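Local coordinates for protein SAS-6 (Leishmania major, PDB 4CKM) that probably builds the ninefold cartwheel of centrioles and basal bodies, this chain being the N-terminal head domain through which such proteins join one another, at residues 37-42 against 62-67; 93-98 against 169-174; 43-48 against 128-133; 138-143 against 153-158; 74-79 against 98-103. All blocks are in the same frame, centred on the assembly; numbering follows the deposited sequence.

Contact 1 (37-42 against 62-67); sequences PQTLLE and GVYVRT
The ring of Tyr64 meets the carboxylate of Glu42 at its edge: OE1 of Glu42 lies in the ring plane, 3.9 Å from CE1 of Tyr64, and the two planes stand 80° apart. CG2 of Thr39 approaches the same CE1 obliquely, at 3.6 Å. All three belong to the beta hairpin of strands 39-50 and 57-70, whose register is shifted by one residue here by a classic beta bulge. Leu40 and Leu41 both face Val65, whose O takes a bond from Leu40 N at 2.9 Å and a weak one from Leu41 N. Val65 N answers Leu41 O at 2.9 Å, restoring regular pairing.

The two sheet faces differ in chemistry. Leucine and valine suit the buried one, where CD2 of Leu41 reaches CG1 of Val63 at 3.9 Å and the leucine also packs on helix 117-130. Tyrosine suits the more exposed one, its carbons covering neighbours while its hydroxyl stays polar. With CG anti to the backbone N (chi1 179°), Tyr64 OH receives a weak bond from Thr39 OG1 at 3.3 Å. Arg66 NH1 donates to the same hydroxyl. Just before strand 39-50 begins, a water donates to Gln38 OE1 and sits 2.6 Å from Thr67 OG1.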
# COMPACT_ATOMS: atom_id res chain seq x y z
N PRO A 37 -19.55 23.44 -12.17
CA PRO A 37 -18.77 23.09 -10.97
C PRO A 37 -19.54 22.16 -10.04
O PRO A 37 -20.12 22.62 -9.06
CB PRO A 37 -18.54 24.45 -10.29
CG PRO A 37 -19.76 25.24 -10.65
CD PRO A 37 -20.28 24.72 -11.97
N GLN A 38 -19.52 20.85 -10.33
CA GLN A 38 -20.49 19.94 -9.73
C GLN A 38 -20.06 19.10 -8.52
O GLN A 38 -18.97 18.53 -8.46
CB GLN A 38 -21.12 19.05 -10.79
CG GLN A 38 -20.15 18.25 -11.62
CD GLN A 38 -20.86 17.15 -12.39
OE1 GLN A 38 -20.24 16.39 -13.13
NE2 GLN A 38 -22.17 17.06 -12.21
N THR A 39 -20.95 19.05 -7.54
CA THR A 39 -20.79 18.22 -6.36
C THR A 39 -21.13 16.78 -6.71
O THR A 39 -22.23 16.51 -7.16
CB THR A 39 -21.67 18.72 -5.23
OG1 THR A 39 -21.27 20.06 -4.90
CG2 THR A 39 -21.50 17.86 -4.00
N LEU A 40 -20.16 15.88 -6.55
CA LEU A 40 -20.36 14.48 -6.91
C LEU A 40 -20.73 13.65 -5.68
O LEU A 40 -21.19 12.54 -5.83
CB LEU A 40 -19.11 13.89 -7.54
CG LEU A 40 -18.57 14.54 -8.81
CD1 LEU A 40 -17.30 13.83 -9.25
CD2 LEU A 40 -19.60 14.49 -9.92
N LEU A 41 -20.50 14.17 -4.48
CA LEU A 41 -20.75 13.43 -3.27
C LEU A 41 -20.72 14.34 -2.11
O LEU A 41 -19.80 15.13 -1.95
CB LEU A 41 -19.70 12.35 -3.04
CG LEU A 41 -20.05 11.43 -1.86
CD1 LEU A 41 -21.19 10.49 -2.23
CD2 LEU A 41 -18.85 10.62 -1.40
N GLU A 42 -21.75 14.21 -1.28
CA GLU A 42 -21.85 14.90 -0.02
C GLU A 42 -22.57 13.91 0.89
O GLU A 42 -23.74 13.62 0.70
CB GLU A 42 -22.66 16.17 -0.22
CG GLU A 42 -22.81 16.99 1.05
CD GLU A 42 -23.22 18.44 0.79
OE1 GLU A 42 -23.63 18.77 -0.35
OE2 GLU A 42 -23.12 19.25 1.73
N GLY A 62 -18.27 13.97 7.72
CA GLY A 62 -18.80 14.42 6.43
C GLY A 62 -17.71 14.29 5.37
O GLY A 62 -16.54 14.64 5.59
N VAL A 63 -18.07 13.78 4.21
CA VAL A 63 -17.15 13.74 3.13
C VAL A 63 -17.80 14.38 1.92
O VAL A 63 -18.99 14.17 1.66
CB VAL A 63 -16.68 12.31 2.83
CG1 VAL A 63 -17.79 11.48 2.22
CG2 VAL A 63 -15.50 12.35 1.89
N TYR A 64 -16.99 15.13 1.18
CA TYR A 64 -17.49 16.00 0.13
C TYR A 64 -16.50 16.01 -1.03
O TYR A 64 -15.31 16.27 -0.86
CB TYR A 64 -17.66 17.40 0.72
CG TYR A 64 -18.15 18.51 -0.20
CD1 TYR A 64 -19.51 18.68 -0.46
CD2 TYR A 64 -17.26 19.41 -0.76
CE1 TYR A 64 -19.96 19.71 -1.28
CE2 TYR A 64 -17.70 20.44 -1.58
CZ TYR A 64 -19.04 20.58 -1.83
OH TYR A 64 -19.46 21.59 -2.64
N VAL A 65 -16.97 15.67 -2.22
CA VAL A 65 -16.13 15.65 -3.39
C VAL A 65 -16.79 16.54 -4.44
O VAL A 65 -17.97 16.35 -4.77
CB VAL A 65 -15.95 14.21 -3.96
CG1 VAL A 65 -15.11 14.24 -5.23
CG2 VAL A 65 -15.32 13.28 -2.94
N ARG A 66 -16.02 17.51 -4.94
CA ARG A 66 -16.50 18.45 -5.96
C ARG A 66 -15.46 18.66 -7.06
O ARG A 66 -14.26 18.69 -6.78
CB ARG A 66 -16.82 19.81 -5.31
CG ARG A 66 -17.45 20.83 -6.24
CD ARG A 66 -17.78 22.13 -5.52
NE ARG A 66 -16.58 22.91 -5.17
CZ ARG A 66 -16.48 23.79 -4.16
NH1 ARG A 66 -17.51 24.03 -3.34
NH2 ARG A 66 -15.34 24.44 -3.96
N THR A 67 -15.93 18.75 -8.30
CA THR A 67 -15.09 19.14 -9.44
C THR A 67 -15.40 20.58 -9.79
O THR A 67 -16.55 21.00 -9.73
CB THR A 67 -15.36 18.30 -10.70
OG1 THR A 67 -16.71 18.49 -11.12
CG2 THR A 67 -15.11 16.83 -10.42
O HOH W 1 -17.37 16.63 -12.77

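Contact 2 (93-98 against 169-174)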
# COMPACT_ATOMS: atom_id res chain seq x y z
N PHE A 93 -10.61 19.42 6.63
CA PHE A 93 -9.39 19.11 5.88
C PHE A 93 -9.74 18.92 4.41
O PHE A 93 -10.77 18.33 4.08
CB PHE A 93 -8.71 17.85 6.40
CG PHE A 93 -8.22 17.93 7.81
CD1 PHE A 93 -9.12 17.91 8.88
CD2 PHE A 93 -6.86 17.96 8.08
CE1 PHE A 93 -8.66 17.96 10.18
CE2 PHE A 93 -6.39 18.01 9.38
CZ PHE A 93 -7.29 18.00 10.44
N GLU A 94 -8.86 19.38 3.53
CA GLU A 94 -9.10 19.37 2.09
C GLU A 94 -7.87 18.97 1.29
O GLU A 94 -6.74 19.31 1.63
CB GLU A 94 -9.51 20.74 1.60
CG GLU A 94 -10.83 21.23 2.17
CD GLU A 94 -11.26 22.57 1.59
OE1 GLU A 94 -10.37 23.30 1.09
OE2 GLU A 94 -12.47 22.87 1.63
N LEU A 95 -8.13 18.20 0.24
CA LEU A 95 -7.19 17.98 -0.82
C LEU A 95 -7.78 18.67 -2.02
O LEU A 95 -8.94 18.45 -2.38
CB LEU A 95 -7.06 16.51 -1.14
CG LEU A 95 -6.33 16.25 -2.47
CD1 LEU A 95 -4.87 16.63 -2.34
CD2 LEU A 95 -6.45 14.81 -2.92
N GLU A 96 -6.96 19.47 -2.68
CA GLU A 96 -7.38 20.08 -3.92
C GLU A 96 -6.42 19.63 -4.98
O GLU A 96 -5.23 19.92 -4.92
CB GLU A 96 -7.37 21.57 -3.79
CG GLU A 96 -8.10 22.27 -4.91
CD GLU A 96 -7.95 23.76 -4.80
OE1 GLU A 96 -8.35 24.32 -3.74
OE2 GLU A 96 -7.39 24.36 -5.75
N LEU A 97 -6.91 18.88 -5.94
CA LEU A 97 -6.04 18.28 -6.92
C LEU A 97 -6.21 18.95 -8.29
O LEU A 97 -7.29 18.93 -8.88
CB LEU A 97 -6.33 16.80 -6.97
CG LEU A 97 -5.48 15.98 -7.94
CD1 LEU A 97 -3.97 16.12 -7.70
CD2 LEU A 97 -5.94 14.53 -7.82
N LEU A 98 -5.15 19.57 -8.76
CA LEU A 98 -5.17 20.26 -10.08
C LEU A 98 -4.80 19.28 -11.19
O LEU A 98 -3.88 18.47 -11.03
CB LEU A 98 -4.18 21.43 -10.09
CG LEU A 98 -4.23 22.50 -8.98
CD1 LEU A 98 -3.27 23.65 -9.28
CD2 LEU A 98 -5.64 23.04 -8.84
N ILE A 169 -5.68 3.19 -1.36
CA ILE A 169 -5.17 4.52 -1.70
C ILE A 169 -5.02 5.34 -0.44
O ILE A 169 -5.67 5.06 0.56
CB ILE A 169 -6.09 5.20 -2.74
CG1 ILE A 169 -5.47 6.50 -3.28
CG2 ILE A 169 -7.48 5.48 -2.18
CD1 ILE A 169 -6.30 7.07 -4.41
N SER A 170 -4.07 6.27 -0.47
CA SER A 170 -3.85 7.27 0.57
C SER A 170 -3.88 8.63 -0.07
O SER A 170 -3.36 8.78 -1.18
CB SER A 170 -2.48 7.15 1.18
OG SER A 170 -2.21 5.82 1.46
N LEU A 171 -4.42 9.62 0.63
CA LEU A 171 -4.51 10.98 0.16
C LEU A 171 -4.19 11.86 1.33
O LEU A 171 -4.65 11.60 2.46
CB LEU A 171 -5.92 11.31 -0.29
CG LEU A 171 -6.47 10.46 -1.42
CD1 LEU A 171 -7.94 10.80 -1.63
CD2 LEU A 171 -5.68 10.66 -2.71
N VAL A 172 -3.40 12.90 1.06
CA VAL A 172 -3.05 13.86 2.07
C VAL A 172 -4.01 15.01 1.97
O VAL A 172 -4.23 15.53 0.88
CB VAL A 172 -1.61 14.39 1.90
CG1 VAL A 172 -1.31 15.50 2.91
CG2 VAL A 172 -0.63 13.24 2.08
N LEU A 173 -4.62 15.35 3.09
CA LEU A 173 -5.58 16.44 3.15
C LEU A 173 -5.07 17.45 4.16
O LEU A 173 -4.62 17.06 5.23
CB LEU A 173 -6.95 15.93 3.59
CG LEU A 173 -7.86 15.25 2.57
CD1 LEU A 173 -7.16 14.11 1.87
CD2 LEU A 173 -9.09 14.73 3.28
N LEU A 174 -5.14 18.73 3.81
CA LEU A 174 -4.60 19.82 4.64
C LEU A 174 -5.71 20.51 5.39
O LEU A 174 -6.78 20.75 4.83
CB LEU A 174 -3.90 20.85 3.75
CG LEU A 174 -2.92 20.30 2.72
CD1 LEU A 174 -2.40 21.41 1.82
CD2 LEU A 174 -1.77 19.58 3.40
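A single antiparallel bridge, Glu94 with Leu174, joins strands 88-98 and 165-175 at a sharp turn of the sheet in the SAS-6 head domain. Two backbone bonds close it, Glu94 N to Leu174 O and Leu174 N to Glu94 O, each 2.8 Å long. The second donor stands well above the carbonyl plane of Glu94, 41° out of it, consistent with the steep angle between the strands, 118°. Beyond the bridge, side chains take over from backbone pairing.

Leucine suits the place where the strands diverge, because its branched end reaches further than a backbone bond can. CB of Leu95 packs on CD1 of Leu173 at 3.9 Å, CD1 of Leu95 lies 3.5 Å from Val172 O, and CD2 of Leu95 extends to CD2 of Leu171 at 4.2 Å. Leu95 holds CG anti to its backbone N (chi1 167°), which carries both methyls towards strand 165-175.

On the other side of the bridge, Phe93 places its CB 3.8 Å from CB of Leu173, and its ring presents an edge to Leu173 O, 3.7 Å from CD2 of Phe93. The same ring joins an aromatic cluster, edge-to-face with Phe91 and Phe140, as fits a buried position. Glu94 is only partly buried, and its OE2 forms a salt bridge with Arg82 on the neighbouring strand 76-85. Strands meeting steeply over an apolar interior in this way belong here to the seven-stranded, XRCC4-like head domain of the SAS-6 family.

Contact 3 (43-48 against 128-133)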
# COMPACT_ATOMS: atom_id res chain seq x y z
N THR A 43 -21.85 13.35 1.86
CA THR A 43 -22.42 12.26 2.64
C THR A 43 -21.68 12.12 3.94
O THR A 43 -20.81 12.95 4.27
CB THR A 43 -22.42 10.94 1.84
OG1 THR A 43 -23.22 9.97 2.51
CG2 THR A 43 -21.02 10.35 1.65
N THR A 44 -22.05 11.10 4.71
CA THR A 44 -21.43 10.84 5.99
C THR A 44 -20.86 9.45 5.97
O THR A 44 -21.42 8.55 5.35
CB THR A 44 -22.42 11.03 7.13
OG1 THR A 44 -22.80 12.41 7.13
CG2 THR A 44 -21.79 10.72 8.50
N VAL A 45 -19.69 9.29 6.57
CA VAL A 45 -19.03 7.99 6.58
C VAL A 45 -18.37 7.80 7.91
O VAL A 45 -17.96 8.77 8.54
CB VAL A 45 -17.94 7.86 5.49
CG1 VAL A 45 -18.57 7.69 4.14
CG2 VAL A 45 -17.03 9.08 5.48
N MET A 46 -18.26 6.54 8.33
CA MET A 46 -17.52 6.22 9.54
C MET A 46 -16.03 6.21 9.21
O MET A 46 -15.60 5.60 8.23
CB MET A 46 -17.94 4.84 10.08
CG MET A 46 -19.38 4.79 10.54
SD MET A 46 -19.61 5.91 11.91
CE MET A 46 -21.39 5.88 12.04
N VAL A 47 -15.24 6.84 10.07
CA VAL A 47 -13.80 6.90 9.89
C VAL A 47 -13.12 6.60 11.21
O VAL A 47 -13.49 7.15 12.24
CB VAL A 47 -13.39 8.30 9.38
CG1 VAL A 47 -11.90 8.34 9.03
CG2 VAL A 47 -14.22 8.68 8.15
N SER A 48 -12.11 5.74 11.17
CA SER A 48 -11.19 5.62 12.30
C SER A 48 -10.20 6.79 12.25
O SER A 48 -9.39 6.87 11.33
CB SER A 48 -10.45 4.28 12.31
OG SER A 48 -9.50 4.24 13.37
N ASP A 128 -20.03 3.60 -1.47
CA ASP A 128 -20.28 2.24 -1.01
C ASP A 128 -20.00 2.07 0.48
O ASP A 128 -20.71 1.38 1.20
CB ASP A 128 -19.50 1.23 -1.84
CG ASP A 128 -19.97 1.20 -3.30
OD1 ASP A 128 -21.13 1.59 -3.57
OD2 ASP A 128 -19.18 0.79 -4.18
N ILE A 129 -18.97 2.75 0.97
CA ILE A 129 -18.68 2.72 2.38
C ILE A 129 -19.78 3.42 3.18
O ILE A 129 -20.20 2.95 4.23
CB ILE A 129 -17.31 3.35 2.66
CG1 ILE A 129 -16.22 2.49 2.05
CG2 ILE A 129 -17.09 3.53 4.15
CD1 ILE A 129 -14.86 3.16 2.04
N ALA A 130 -20.23 4.57 2.70
CA ALA A 130 -21.34 5.28 3.31
C ALA A 130 -22.60 4.42 3.37
O ALA A 130 -23.27 4.39 4.38
CB ALA A 130 -21.64 6.55 2.54
N ASP A 131 -22.88 3.68 2.31
CA ASP A 131 -24.11 2.88 2.24
C ASP A 131 -24.10 1.64 3.13
O ASP A 131 -25.09 0.95 3.18
CB ASP A 131 -24.38 2.44 0.80
CG ASP A 131 -24.80 3.59 -0.10
OD1 ASP A 131 -25.05 4.71 0.42
OD2 ASP A 131 -24.86 3.40 -1.33
N GLY A 132 -23.00 1.36 3.82
CA GLY A 132 -22.88 0.11 4.55
C GLY A 132 -22.60 -1.06 3.61
O GLY A 132 -22.46 -2.19 4.08
N ALA A 133 -22.47 -0.79 2.31
CA ALA A 133 -22.40 -1.82 1.26
C ALA A 133 -21.01 -2.07 0.67
O ALA A 133 -20.92 -2.39 -0.51
CB ALA A 133 -23.35 -1.45 0.14
O HOH W 2 -19.92 4.29 6.91
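The methyl of Ala130 is the tight point between strand 39-50 and the last turn of helix 117-130. CB of Ala130 lies 3.6 Å from CG1 of Val45, 3.5 Å from Thr44 O and 3.8 Å from OG1 of Thr43, so one small group touches three consecutive strand residues. Alanine suits the place because its short side chain lets the helix end come right down on the strand. In Val45 a chi1 of -74° puts CG1 beside the backbone N and anti to the carbonyl carbon, turned towards the helix, and there the methyl also meets CG2 of Ile129, more distantly, at 4.4 Å. The contact is by van der Waals packing, without a direct hydrogen bond between the segments.

The other side is looser and wetter. A water bridges the two backbones, accepting from Met46 N at 3.1 Å and donating to Ile129 O at 3.0 Å. Ile129 O also takes the N-H of Gly132, a bond of the Schellman motif that ends the helix. Gly132 has a positive phi of 76°, a conformation glycine adopts easily. Thr44 is exposed here, in keeping with a surface contact.

Around it, Thr43 and Val45 pair through their backbones with Val63 and Leu61 of strand 57-70. Ile129 and Val45 both lean on Leu138, which ties the helix end to strand 136-142 as well.

Contact 4 (138-143 against 153-158)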
# COMPACT_ATOMS: atom_id res chain seq x y z
N LEU A 138 -12.36 3.23 6.14
CA LEU A 138 -11.61 4.48 6.09
C LEU A 138 -10.88 4.77 7.40
O LEU A 138 -11.41 4.57 8.51
CB LEU A 138 -12.54 5.65 5.82
CG LEU A 138 -13.28 5.60 4.48
CD1 LEU A 138 -14.35 6.69 4.44
CD2 LEU A 138 -12.29 5.77 3.34
N SER A 139 -9.67 5.30 7.24
CA SER A 139 -8.83 5.71 8.33
C SER A 139 -8.35 7.12 8.02
O SER A 139 -8.13 7.45 6.86
CB SER A 139 -7.64 4.78 8.44
OG SER A 139 -6.79 5.24 9.47
N PHE A 140 -8.24 7.97 9.04
CA PHE A 140 -7.69 9.30 8.87
C PHE A 140 -6.70 9.57 9.99
O PHE A 140 -7.08 9.68 11.14
CB PHE A 140 -8.77 10.36 8.86
CG PHE A 140 -8.30 11.72 8.41
CD1 PHE A 140 -7.81 11.91 7.12
CD2 PHE A 140 -8.36 12.79 9.26
CE1 PHE A 140 -7.39 13.16 6.69
CE2 PHE A 140 -7.92 14.05 8.84
CZ PHE A 140 -7.44 14.23 7.55
N VAL A 141 -5.42 9.64 9.63
CA VAL A 141 -4.36 9.82 10.60
C VAL A 141 -3.78 11.22 10.51
O VAL A 141 -3.25 11.61 9.49
CB VAL A 141 -3.22 8.85 10.32
CG1 VAL A 141 -2.14 9.00 11.38
CG2 VAL A 141 -3.75 7.41 10.26
N LEU A 142 -3.91 11.97 11.59
CA LEU A 142 -3.38 13.31 11.68
C LEU A 142 -1.88 13.27 12.02
O LEU A 142 -1.40 12.32 12.62
CB LEU A 142 -4.12 14.08 12.76
CG LEU A 142 -5.65 14.18 12.71
CD1 LEU A 142 -6.17 14.85 13.96
CD2 LEU A 142 -6.12 14.98 11.52
N ASN A 143 -1.15 14.31 11.61
CA ASN A 143 0.25 14.46 12.02
C ASN A 143 0.38 15.09 13.41
O ASN A 143 -0.62 15.43 14.02
CB ASN A 143 1.03 15.26 10.95
CG ASN A 143 0.71 16.76 10.94
OD1 ASN A 143 -0.40 17.21 11.24
ND2 ASN A 143 1.70 17.53 10.54
N GLY A 153 -3.81 15.59 7.50
CA GLY A 153 -3.97 14.18 7.78
C GLY A 153 -3.97 13.34 6.54
O GLY A 153 -4.12 13.85 5.41
N THR A 154 -3.76 12.05 6.73
CA THR A 154 -3.79 11.11 5.64
C THR A 154 -5.02 10.23 5.73
O THR A 154 -5.21 9.48 6.70
CB THR A 154 -2.53 10.25 5.66
OG1 THR A 154 -1.39 11.10 5.57
CG2 THR A 154 -2.51 9.25 4.51
N LEU A 155 -5.86 10.35 4.71
CA LEU A 155 -7.04 9.51 4.52
C LEU A 155 -6.66 8.26 3.77
O LEU A 155 -6.16 8.35 2.65
CB LEU A 155 -8.09 10.26 3.70
CG LEU A 155 -9.39 9.45 3.46
CD1 LEU A 155 -10.15 9.27 4.76
CD2 LEU A 155 -10.29 10.14 2.46
N ARG A 156 -6.92 7.10 4.38
CA ARG A 156 -6.62 5.83 3.76
C ARG A 156 -7.91 5.02 3.51
O ARG A 156 -8.81 4.97 4.35
CB ARG A 156 -5.69 5.03 4.66
CG ARG A 156 -4.34 5.68 4.92
CD ARG A 156 -3.56 4.96 6.02
NE ARG A 156 -2.91 3.74 5.52
CZ ARG A 156 -2.74 2.60 6.21
NH1 ARG A 156 -3.17 2.48 7.47
NH2 ARG A 156 -2.15 1.54 5.64
N VAL A 157 -7.99 4.38 2.35
CA VAL A 157 -9.04 3.43 2.04
C VAL A 157 -8.44 2.06 2.16
O VAL A 157 -7.50 1.72 1.44
CB VAL A 157 -9.59 3.62 0.61
CG1 VAL A 157 -10.65 2.58 0.31
CG2 VAL A 157 -10.17 5.01 0.42
N LEU A 158 -8.98 1.27 3.09
CA LEU A 158 -8.40 0.00 3.51
C LEU A 158 -9.34 -1.16 3.23
O LEU A 158 -10.56 -1.02 3.28
CB LEU A 158 -8.10 0.04 5.01
CG LEU A 158 -7.22 1.21 5.45
CD1 LEU A 158 -7.10 1.23 6.97
CD2 LEU A 158 -5.84 1.12 4.77
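Ser139 O is gripped by a straight backbone bond from Arg156 N, 2.8 Å long with 169° at the hydrogen, and by a CA-H contact from Leu155 CA at 3.3 Å. The returning bond, Ser139 N to Arg156 O at 3.0 Å, lies in the carbonyl plane. A second reciprocal pair links Val141 and Thr154, so four bonds in all hold the hairpin of strands 136-142 and 152-160 in regular antiparallel register.

Side chains alternate between its two faces. On the inner one Phe140, its CG anti to the backbone N (chi1 -168°), swings its ring across to the other strand, where CE1 comes within 3.4 Å of Gly153 C. Glycine suits this place because it puts no side chain in the way of the ring. CB of Leu155 packs at 3.8 Å from CD1 of Phe140, and Leu138 runs alongside Val157, CD2 to CG2 3.7 Å, both against helix 117-130. The phenylalanine side chain also touches Phe91 of strand 88-98.

The opposite face carries Ser139, Val141, Thr154 and Arg156. Small Ser139 meets Leu158 through CB, 3.9 Å from CD1 of the leucine. Leu158 CD2 in turn lies 3.7 Å above one face of the Arg156 guanidinium. This arginine forms salt bridges with Glu167 of its own chain, through NE, and with Glu110 of the second subunit, through NH1.

Contact 5 (74-79 against 98-103)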
# COMPACT_ATOMS: atom_id res chain seq x y z
N GLY A 74 -7.49 30.69 -13.26
CA GLY A 74 -8.89 30.31 -13.07
C GLY A 74 -9.38 29.24 -14.03
O GLY A 74 -10.57 28.94 -14.03
N VAL A 75 -8.51 28.65 -14.85
CA VAL A 75 -9.00 27.68 -15.86
C VAL A 75 -8.59 26.22 -15.62
O VAL A 75 -9.05 25.36 -16.32
CB VAL A 75 -8.60 28.07 -17.32
CG1 VAL A 75 -9.08 29.47 -17.64
CG2 VAL A 75 -7.10 27.94 -17.55
N THR A 76 -7.72 25.93 -14.67
CA THR A 76 -7.34 24.56 -14.41
C THR A 76 -8.51 23.77 -13.79
O THR A 76 -9.12 24.22 -12.81
CB THR A 76 -6.17 24.51 -13.43
OG1 THR A 76 -5.20 25.48 -13.80
CG2 THR A 76 -5.52 23.15 -13.42
N ARG A 77 -8.81 22.61 -14.35
CA ARG A 77 -9.77 21.70 -13.71
C ARG A 77 -9.21 21.24 -12.36
O ARG A 77 -8.02 20.94 -12.24
CB ARG A 77 -10.04 20.48 -14.59
CG ARG A 77 -10.80 20.80 -15.85
CD ARG A 77 -11.18 19.53 -16.58
NE ARG A 77 -11.56 19.80 -17.95
CZ ARG A 77 -12.70 20.37 -18.34
NH1 ARG A 77 -13.65 20.74 -17.47
NH2 ARG A 77 -12.91 20.57 -19.64
N VAL A 78 -10.08 21.23 -11.35
CA VAL A 78 -9.70 20.74 -10.02
C VAL A 78 -10.67 19.69 -9.48
O VAL A 78 -11.86 19.65 -9.84
CB VAL A 78 -9.67 21.87 -8.95
CG1 VAL A 78 -8.76 22.99 -9.38
CG2 VAL A 78 -11.05 22.45 -8.71
N VAL A 79 -10.15 18.89 -8.57
CA VAL A 79 -10.96 17.97 -7.79
C VAL A 79 -10.75 18.33 -6.35
O VAL A 79 -9.60 18.39 -5.87
CB VAL A 79 -10.50 16.53 -8.02
CG1 VAL A 79 -11.21 15.59 -7.06
CG2 VAL A 79 -10.78 16.12 -9.46
N LEU A 98 -5.15 19.57 -8.76
CA LEU A 98 -5.17 20.26 -10.08
C LEU A 98 -4.80 19.28 -11.19
O LEU A 98 -3.88 18.47 -11.03
CB LEU A 98 -4.18 21.43 -10.09
CG LEU A 98 -4.23 22.50 -8.98
CD1 LEU A 98 -3.27 23.65 -9.28
CD2 LEU A 98 -5.64 23.04 -8.84
N GLU A 99 -5.50 19.35 -12.31
CA GLU A 99 -5.13 18.56 -13.50
C GLU A 99 -3.66 18.69 -13.89
O GLU A 99 -3.06 17.74 -14.32
CB GLU A 99 -6.02 18.94 -14.65
CG GLU A 99 -5.74 18.14 -15.90
CD GLU A 99 -6.93 18.08 -16.83
OE1 GLU A 99 -7.76 19.01 -16.81
OE2 GLU A 99 -7.04 17.09 -17.58
N ASP A 100 -3.09 19.88 -13.72
CA ASP A 100 -1.65 20.13 -13.91
C ASP A 100 -0.74 19.17 -13.21
O ASP A 100 0.31 18.86 -13.73
CB ASP A 100 -1.28 21.51 -13.34
CG ASP A 100 -1.78 22.61 -14.17
OD1 ASP A 100 -2.35 22.32 -15.25
OD2 ASP A 100 -1.61 23.78 -13.75
N ASP A 101 -1.10 18.78 -12.00
CA ASP A 101 -0.28 17.88 -11.23
C ASP A 101 -0.71 16.42 -11.35
O ASP A 101 -0.17 15.56 -10.67
CB ASP A 101 -0.33 18.30 -9.78
CG ASP A 101 0.09 19.73 -9.60
OD1 ASP A 101 1.22 20.02 -9.99
OD2 ASP A 101 -0.71 20.55 -9.11
N TYR A 102 -1.70 16.12 -12.18
CA TYR A 102 -2.29 14.79 -12.13
C TYR A 102 -1.32 13.70 -12.57
O TYR A 102 -1.24 12.65 -11.95
CB TYR A 102 -3.57 14.68 -12.93
CG TYR A 102 -4.22 13.31 -12.76
CD1 TYR A 102 -4.69 12.90 -11.51
CD2 TYR A 102 -4.34 12.41 -13.82
CE1 TYR A 102 -5.30 11.67 -11.33
CE2 TYR A 102 -4.93 11.17 -13.65
CZ TYR A 102 -5.41 10.81 -12.39
OH TYR A 102 -5.99 9.59 -12.19
N ASN A 103 -0.57 13.97 -13.63
CA ASN A 103 0.35 12.97 -14.14
C ASN A 103 1.35 12.49 -13.14
O ASN A 103 1.59 11.28 -13.04
CB ASN A 103 1.03 13.47 -15.40
CG ASN A 103 0.08 13.52 -16.57
OD1 ASN A 103 -0.91 12.78 -16.60
ND2 ASN A 103 0.36 14.38 -17.52
O HOH W 3 -7.07 21.64 -16.55
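Arg77 and Glu99 run side by side and point the same way, pressing the aliphatic part of the arginine against the carboxylate. OE1 of Glu99 lies 3.5 Å from CD of Arg77 and near the plane of the guanidinium, at its edge. The two planar groups are turned 53° against each other, and NE of Arg77 stays 4.0 Å from Glu99 OE1, too far for a salt bridge, although the opposite charges would still attract. A water makes the polar link, donating to Glu99 OE1 at 2.7 Å and accepting from Arg77 N. Long charged chains suit this surface position, where their carbons can pack while the polar ends stay near solvent or a bridging water.

In the backbone, Glu99 N donates to Arg77 O at 3.0 Å, almost straight along the C=O axis. Thr76 and Asp100 cross at about a right angle: in Thr76 a chi1 of -44° sets OG1 beside the backbone N and CG2 anti to it, bringing that methyl 3.8 Å from OD1 of Asp100 and 4.0 Å from CB of Leu98. Val78 and Leu98 lie alongside each other as a non-hydrogen-bonded antiparallel pair, apolar neighbours of which Val78 is the buried one.

Leu98 ends strand 88-98, and a turn closed by Asp101 N to Leu98 O leads into helix 102-109. Strand 76-85 continues beside strand 57-70 on its other side, while Phe115 covers Arg77, Val79 and Glu99.

Overall arrangement
Contact 4 is the most buried of the five, and contact 2, although partly exposed, lies nearest the chain centre. These two join through strands 152-160 and 165-175 and share an aromatic and aliphatic interior. Contacts 3 and 5 are surface contacts on opposite sides of the centre; each holds a bridging water, between two backbones in contact 3 and from a backbone N-H to a carboxylate in contact 5. Contact 1 is intermediate, sharing strand 39-50 with contact 3 and touching contact 5. Regular or bulged backbone pairing governs contacts 1 and 4, a single bridge plus leucines contact 2, methyl packing contact 3, and contact 5 a single backbone bond beside an arginine and glutamate laid alongside each other.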